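Local structure of metal cation efflux system protein CzcD (Cupriavidus metallidurans, 6VD9) at residues V18-D23 against H39-T44; A34-H39 against T67-Q72. The protein binds zinc and transports it across the inner membrane, probably out to the periplasm, conferring low-level metal resistance and mediating cobalt, zinc and cadmium resistance by regulating the Czc system. All blocks are in the same frame, centred on the assembly; numbering follows the deposited sequence.

Interaction 1 (V18-D23 against H39-T44); sequences VKSFHD and HVVNDT. With NI (nickel (II) ion), chain E.
His-22 and His-39, facing each other in a hydrogen-bonded antiparallel pair, both approach one nickel ion, so a beta hairpin supplies two of the three protein residues at the metal, Glu-74 being the third and waters filling further positions. The bonds are unequal: His-22 NE2 lies 2.3 Å from the nickel, whereas His-39 ND1 stands at a long 2.7 Å, close to the Glu-74 carboxylate that also binds the metal. His-22 turns CG between its own backbone N and carbonyl carbon (chi1 54°), a rotation that swings the ring across toward the neighbouring strand. There CB of His-39 sits over one face of the His-22 ring, 3.7 Å from its centroid, while the two ring planes meet obliquely. Two backbone bonds, His-22 N to His-39 O and His-39 N to His-22 O, fix the spacing of the pair.

Farther along, a classic beta bulge interrupts the register: Lys-19 N (2.9 Å) and, more weakly, Ser-20 N both donate to Val-41 O. Val-41 lies on the same face as Ser-20, whose OG rests 3.4 Å from the valine CB. Val-40 and Phe-21 share the other face, and the phenylalanine ring leads off to helix 5-13. At the metal end, Asp-23 acts in the second shell: its OD2 accepts a 2.6 Å hydrogen bond from a water that is itself 2.5 Å from the nickel.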
loop_
_atom_site.group_PDB
_atom_site.type_symbol
_atom_site.label_atom_id
_atom_site.label_comp_id
_atom_site.label_asym_id
_atom_site.label_seq_id
_atom_site.Cartn_x
_atom_site.Cartn_y
_atom_site.Cartn_z
ATOM N N VAL A 18 3.196 0.137 -14.606
ATOM C CA VAL A 18 1.798 0.417 -14.152
ATOM C C VAL A 18 0.838 0.162 -15.310
ATOM O O VAL A 18 0.963 0.880 -16.325
ATOM C CB VAL A 18 1.608 1.858 -13.664
ATOM C CG1 VAL A 18 0.149 2.124 -13.385
ATOM C CG2 VAL A 18 2.465 2.182 -12.444
ATOM N N LYS A 19 -0.055 -0.809 -15.146
ATOM C CA LYS A 19 -1.100 -1.182 -16.122
ATOM C C LYS A 19 -2.352 -0.307 -15.866
ATOM O O LYS A 19 -2.939 0.236 -16.827
ATOM C CB LYS A 19 -1.258 -2.716 -16.073
ATOM C CG LYS A 19 -2.332 -3.312 -16.973
ATOM C CD LYS A 19 -2.754 -4.772 -16.623
ATOM C CE LYS A 19 -3.743 -5.364 -17.602
ATOM N NZ LYS A 19 -4.162 -6.753 -17.252
ATOM N N SER A 20 -2.785 -0.151 -14.603
ATOM C CA SER A 20 -3.999 0.614 -14.252
ATOM C C SER A 20 -3.959 0.926 -12.753
ATOM O O SER A 20 -3.120 0.367 -12.054
ATOM C CB SER A 20 -5.244 -0.141 -14.635
ATOM O OG SER A 20 -5.395 -1.331 -13.869
ATOM N N PHE A 21 -4.884 1.705 -12.258
ATOM C CA PHE A 21 -4.996 1.933 -10.803
ATOM C C PHE A 21 -6.450 2.146 -10.449
ATOM O O PHE A 21 -7.247 2.493 -11.322
ATOM C CB PHE A 21 -4.106 3.111 -10.415
ATOM C CG PHE A 21 -4.673 4.447 -10.809
ATOM C CD1 PHE A 21 -5.417 5.157 -9.919
ATOM C CD2 PHE A 21 -4.347 5.042 -12.025
ATOM C CE1 PHE A 21 -5.990 6.363 -10.302
ATOM C CE2 PHE A 21 -4.869 6.276 -12.374
ATOM C CZ PHE A 21 -5.659 6.937 -11.502
ATOM N N HIS A 22 -6.788 2.018 -9.184
ATOM C CA HIS A 22 -8.150 2.365 -8.711
ATOM C C HIS A 22 -8.007 2.773 -7.261
ATOM O O HIS A 22 -6.895 2.576 -6.686
ATOM C CB HIS A 22 -9.102 1.185 -8.917
ATOM C CG HIS A 22 -8.626 -0.082 -8.307
ATOM N ND1 HIS A 22 -7.767 -0.972 -8.983
ATOM C CD2 HIS A 22 -8.898 -0.652 -7.118
ATOM C CE1 HIS A 22 -7.530 -2.004 -8.199
ATOM N NE2 HIS A 22 -8.203 -1.840 -7.072
ATOM N N ASP A 23 -9.106 3.246 -6.686
ATOM C CA ASP A 23 -9.206 3.598 -5.239
ATOM C C ASP A 23 -8.058 4.565 -4.869
ATOM O O ASP A 23 -7.431 4.366 -3.795
ATOM C CB ASP A 23 -9.166 2.352 -4.342
ATOM C CG ASP A 23 -10.256 1.301 -4.567
ATOM O OD1 ASP A 23 -11.065 1.488 -5.443
ATOM O OD2 ASP A 23 -10.230 0.267 -3.870
ATOM N N HIS A 39 -4.450 1.714 -5.140
ATOM C CA HIS A 39 -4.283 0.309 -5.587
ATOM C C HIS A 39 -3.787 0.274 -7.041
ATOM O O HIS A 39 -4.500 0.740 -7.937
ATOM C CB HIS A 39 -5.550 -0.507 -5.369
ATOM C CG HIS A 39 -5.924 -0.652 -3.934
ATOM N ND1 HIS A 39 -6.393 -1.843 -3.425
ATOM C CD2 HIS A 39 -5.968 0.233 -2.912
ATOM C CE1 HIS A 39 -6.687 -1.681 -2.147
ATOM N NE2 HIS A 39 -6.426 -0.434 -1.808
ATOM N N VAL A 40 -2.614 -0.292 -7.273
ATOM C CA VAL A 40 -1.989 -0.303 -8.626
ATOM C C VAL A 40 -2.024 -1.725 -9.177
ATOM O O VAL A 40 -1.609 -2.688 -8.461
ATOM C CB VAL A 40 -0.563 0.258 -8.596
ATOM C CG1 VAL A 40 0.157 0.027 -9.905
ATOM C CG2 VAL A 40 -0.590 1.737 -8.225
ATOM N N VAL A 41 -2.471 -1.871 -10.423
ATOM C CA VAL A 41 -2.332 -3.174 -11.127
ATOM C C VAL A 41 -1.024 -3.071 -11.910
ATOM O O VAL A 41 -0.922 -2.193 -12.786
ATOM C CB VAL A 41 -3.554 -3.468 -12.004
ATOM C CG1 VAL A 41 -3.366 -4.773 -12.774
ATOM C CG2 VAL A 41 -4.839 -3.483 -11.177
ATOM N N ASN A 42 -0.018 -3.878 -11.566
ATOM C CA ASN A 42 1.306 -3.800 -12.239
ATOM C C ASN A 42 1.251 -4.747 -13.436
ATOM O O ASN A 42 0.397 -5.658 -13.413
ATOM C CB ASN A 42 2.458 -4.123 -11.297
ATOM C CG ASN A 42 2.320 -5.489 -10.662
ATOM O OD1 ASN A 42 2.950 -6.452 -11.135
ATOM N ND2 ASN A 42 1.563 -5.583 -9.586
ATOM N N ASP A 43 2.130 -4.542 -14.398
ATOM C CA ASP A 43 2.363 -5.515 -15.506
ATOM C C ASP A 43 2.914 -6.833 -14.935
ATOM O O ASP A 43 3.742 -6.793 -13.988
ATOM C CB ASP A 43 3.344 -5.010 -16.560
ATOM C CG ASP A 43 3.298 -5.872 -17.825
ATOM O OD1 ASP A 43 2.221 -5.884 -18.442
ATOM O OD2 ASP A 43 4.328 -6.570 -18.181
ATOM N N THR A 44 2.526 -7.965 -15.534
ATOM C CA THR A 44 3.062 -9.308 -15.184
ATOM C C THR A 44 4.602 -9.391 -15.289
ATOM O O THR A 44 5.173 -10.338 -14.668
ATOM C CB THR A 44 2.430 -10.412 -16.041
ATOM O OG1 THR A 44 2.692 -10.067 -17.400
ATOM C CG2 THR A 44 0.966 -10.611 -15.768
HETATM NI NI NI E . -7.860 -3.163 -5.194
HETATM O O HOH W 1 -9.971 -2.254 -4.222
HETATM O O HOH W 2 -7.837 -4.558 -3.913
HETATM O O HOH W 3 -8.922 -4.738 -6.414
#

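Interaction 2 (A34-H39 against T67-Q72); sequences ASLTVH and THVTIQ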
loop_
_atom_site.group_PDB
_atom_site.type_symbol
_atom_site.label_atom_id
_atom_site.label_comp_id
_atom_site.label_asym_id
_atom_site.label_seq_id
_atom_site.Cartn_x
_atom_site.Cartn_y
_atom_site.Cartn_z
ATOM N N ALA A 34 -0.192 16.261 2.667
ATOM C CA ALA A 34 -0.961 15.334 1.806
ATOM C C ALA A 34 -0.704 13.884 2.239
ATOM O O ALA A 34 0.442 13.546 2.592
ATOM C CB ALA A 34 -0.569 15.554 0.372
ATOM N N SER A 35 -1.764 13.076 2.300
ATOM C CA SER A 35 -1.692 11.606 2.463
ATOM C C SER A 35 -2.300 10.988 1.203
ATOM O O SER A 35 -3.278 11.527 0.708
ATOM C CB SER A 35 -2.392 11.171 3.711
ATOM O OG SER A 35 -2.281 9.782 3.926
ATOM N N LEU A 36 -1.745 9.880 0.715
ATOM C CA LEU A 36 -2.236 9.258 -0.542
ATOM C C LEU A 36 -2.329 7.761 -0.307
ATOM O O LEU A 36 -1.374 7.198 0.236
ATOM C CB LEU A 36 -1.272 9.557 -1.685
ATOM C CG LEU A 36 -1.622 8.947 -3.047
ATOM C CD1 LEU A 36 -1.087 9.787 -4.195
ATOM C CD2 LEU A 36 -1.079 7.537 -3.170
ATOM N N THR A 37 -3.417 7.143 -0.758
ATOM C CA THR A 37 -3.436 5.665 -0.880
ATOM C C THR A 37 -3.869 5.377 -2.307
ATOM O O THR A 37 -4.677 6.159 -2.853
ATOM C CB THR A 37 -4.321 4.976 0.164
ATOM O OG1 THR A 37 -5.654 5.409 -0.062
ATOM C CG2 THR A 37 -3.939 5.339 1.587
ATOM N N VAL A 38 -3.411 4.253 -2.831
ATOM C CA VAL A 38 -3.815 3.845 -4.191
ATOM C C VAL A 38 -3.589 2.350 -4.346
ATOM O O VAL A 38 -2.711 1.798 -3.677
ATOM C CB VAL A 38 -3.125 4.695 -5.274
ATOM C CG1 VAL A 38 -1.624 4.466 -5.354
ATOM C CG2 VAL A 38 -3.800 4.515 -6.626
ATOM N N HIS A 39 -4.450 1.714 -5.140
ATOM C CA HIS A 39 -4.283 0.309 -5.587
ATOM C C HIS A 39 -3.787 0.274 -7.041
ATOM O O HIS A 39 -4.500 0.740 -7.937
ATOM C CB HIS A 39 -5.550 -0.507 -5.369
ATOM C CG HIS A 39 -5.924 -0.652 -3.934
ATOM N ND1 HIS A 39 -6.393 -1.843 -3.425
ATOM C CD2 HIS A 39 -5.968 0.233 -2.912
ATOM C CE1 HIS A 39 -6.687 -1.681 -2.147
ATOM N NE2 HIS A 39 -6.426 -0.434 -1.808
ATOM N N THR A 67 4.571 12.731 0.544
ATOM C CA THR A 67 5.575 11.828 1.160
ATOM C C THR A 67 4.919 10.863 2.157
ATOM O O THR A 67 5.682 10.092 2.777
ATOM C CB THR A 67 6.704 12.616 1.831
ATOM O OG1 THR A 67 6.130 13.351 2.907
ATOM C CG2 THR A 67 7.415 13.563 0.893
ATOM N N HIS A 68 3.594 10.935 2.355
ATOM C CA HIS A 68 2.832 9.989 3.211
ATOM C C HIS A 68 2.032 9.114 2.248
ATOM O O HIS A 68 0.970 9.574 1.822
ATOM C CB HIS A 68 1.922 10.725 4.199
ATOM C CG HIS A 68 2.651 11.337 5.346
ATOM N ND1 HIS A 68 3.306 12.560 5.239
ATOM C CD2 HIS A 68 2.847 10.900 6.606
ATOM C CE1 HIS A 68 3.892 12.843 6.389
ATOM N NE2 HIS A 68 3.625 11.839 7.254
ATOM N N VAL A 69 2.598 7.984 1.854
ATOM C CA VAL A 69 2.068 7.134 0.748
ATOM C C VAL A 69 1.873 5.685 1.201
ATOM O O VAL A 69 2.726 5.129 1.907
ATOM C CB VAL A 69 3.027 7.249 -0.446
ATOM C CG1 VAL A 69 2.809 6.194 -1.504
ATOM C CG2 VAL A 69 2.966 8.636 -1.057
ATOM N N THR A 70 0.799 5.060 0.723
ATOM C CA THR A 70 0.592 3.596 0.869
ATOM C C THR A 70 0.076 3.113 -0.475
ATOM O O THR A 70 -1.018 3.544 -0.895
ATOM C CB THR A 70 -0.350 3.216 2.018
ATOM O OG1 THR A 70 0.091 3.914 3.187
ATOM C CG2 THR A 70 -0.343 1.729 2.301
ATOM N N ILE A 71 0.885 2.331 -1.143
ATOM C CA ILE A 71 0.624 1.844 -2.518
ATOM C C ILE A 71 0.519 0.324 -2.440
ATOM O O ILE A 71 1.514 -0.324 -2.025
ATOM C CB ILE A 71 1.698 2.306 -3.503
ATOM C CG1 ILE A 71 1.713 3.829 -3.584
ATOM C CG2 ILE A 71 1.486 1.618 -4.859
ATOM C CD1 ILE A 71 2.962 4.421 -4.229
ATOM N N GLN A 72 -0.637 -0.227 -2.800
ATOM C CA GLN A 72 -0.825 -1.694 -2.882
ATOM C C GLN A 72 -0.789 -2.121 -4.345
ATOM O O GLN A 72 -1.349 -1.431 -5.159
ATOM C CB GLN A 72 -2.140 -2.083 -2.217
ATOM C CG GLN A 72 -2.511 -3.550 -2.309
ATOM C CD GLN A 72 -3.781 -3.810 -1.514
ATOM O OE1 GLN A 72 -3.879 -3.464 -0.345
ATOM N NE2 GLN A 72 -4.795 -4.420 -2.111
HETATM O O HOH W 4 2.799 14.219 2.342
HETATM O O HOH W 5 -0.817 6.603 3.024
#
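Strands 34-39 and 68-72 run almost exactly parallel, 3° between their directions and 4.9 Å apart at closest approach, joined by four backbone hydrogen bonds. Leu-36 N donates to His-68 O and Val-38 N to Thr-70 O, while Leu-36 O and Val-38 O receive Thr-70 N and Gln-72 N; the last bond is the straightest of the four. Bent CA-H...O contacts fill in between, among them Thr-37 CA to Thr-70 O at 3.2 Å.

Leu-36, Val-38, Val-69 and Ile-71 occupy one face. Val-38 and Ile-71 lie side by side and point the same way, their CG1 atoms 3.8 Å apart; Leu-36, Val-69 and Ile-71 pack on helix 53-64. This is the beta-alpha-beta crossover of a small alpha-beta domain, the cytoplasmic dimerisation domain of cation diffusion facilitators: strand 34-42 leads through that helix to strand 68-74, its parallel neighbour.

Thr-37, His-39, Thr-70 and Gln-72 line the other face, which meets the second subunit. Thr-37 packs against its own counterpart there, and His-39 NE2 hydrogen-bonds Thr-70 OG1 of the second subunit. Gln-72 stretches out with CG anti to its backbone N (chi1 176°), carrying its amide obliquely beside the His-39 ring, the planes 50° apart. Gln-72 NE2 comes within 3.3 Å of His-39 ND1, but it is poorly aligned for a hydrogen bond; instead OE1 of the glutamine accepts from Ile-71 N of the second subunit. A water bridges Leu-36 O and Thr-70 OG1, and another, at the start of the pair, donates to Ala-34 O and accepts from Thr-67 N.

Strand 34-42 is the middle strand of the sheet, and the two contacts are its two partnerships: interaction 1 sets it antiparallel to strand 18-28, interaction 2 parallel to strand 68-74. Their centres lie 14 Å apart, with His-39 common to both, and Val-40 N probably hydrogen-bonds Gln-72 O where they join. Interaction 2 is mostly buried, between helix 53-64 and the second subunit, which both contacts touch, interaction 2 more extensively. Interaction 1 is more open, with Lys-19 and Asp-23 exposed, and is set apart by carrying both histidines of the nickel site and the metal's waters. Packing continues between them, Val-38 CG2 lying 3.7 Å from Phe-21 CD1.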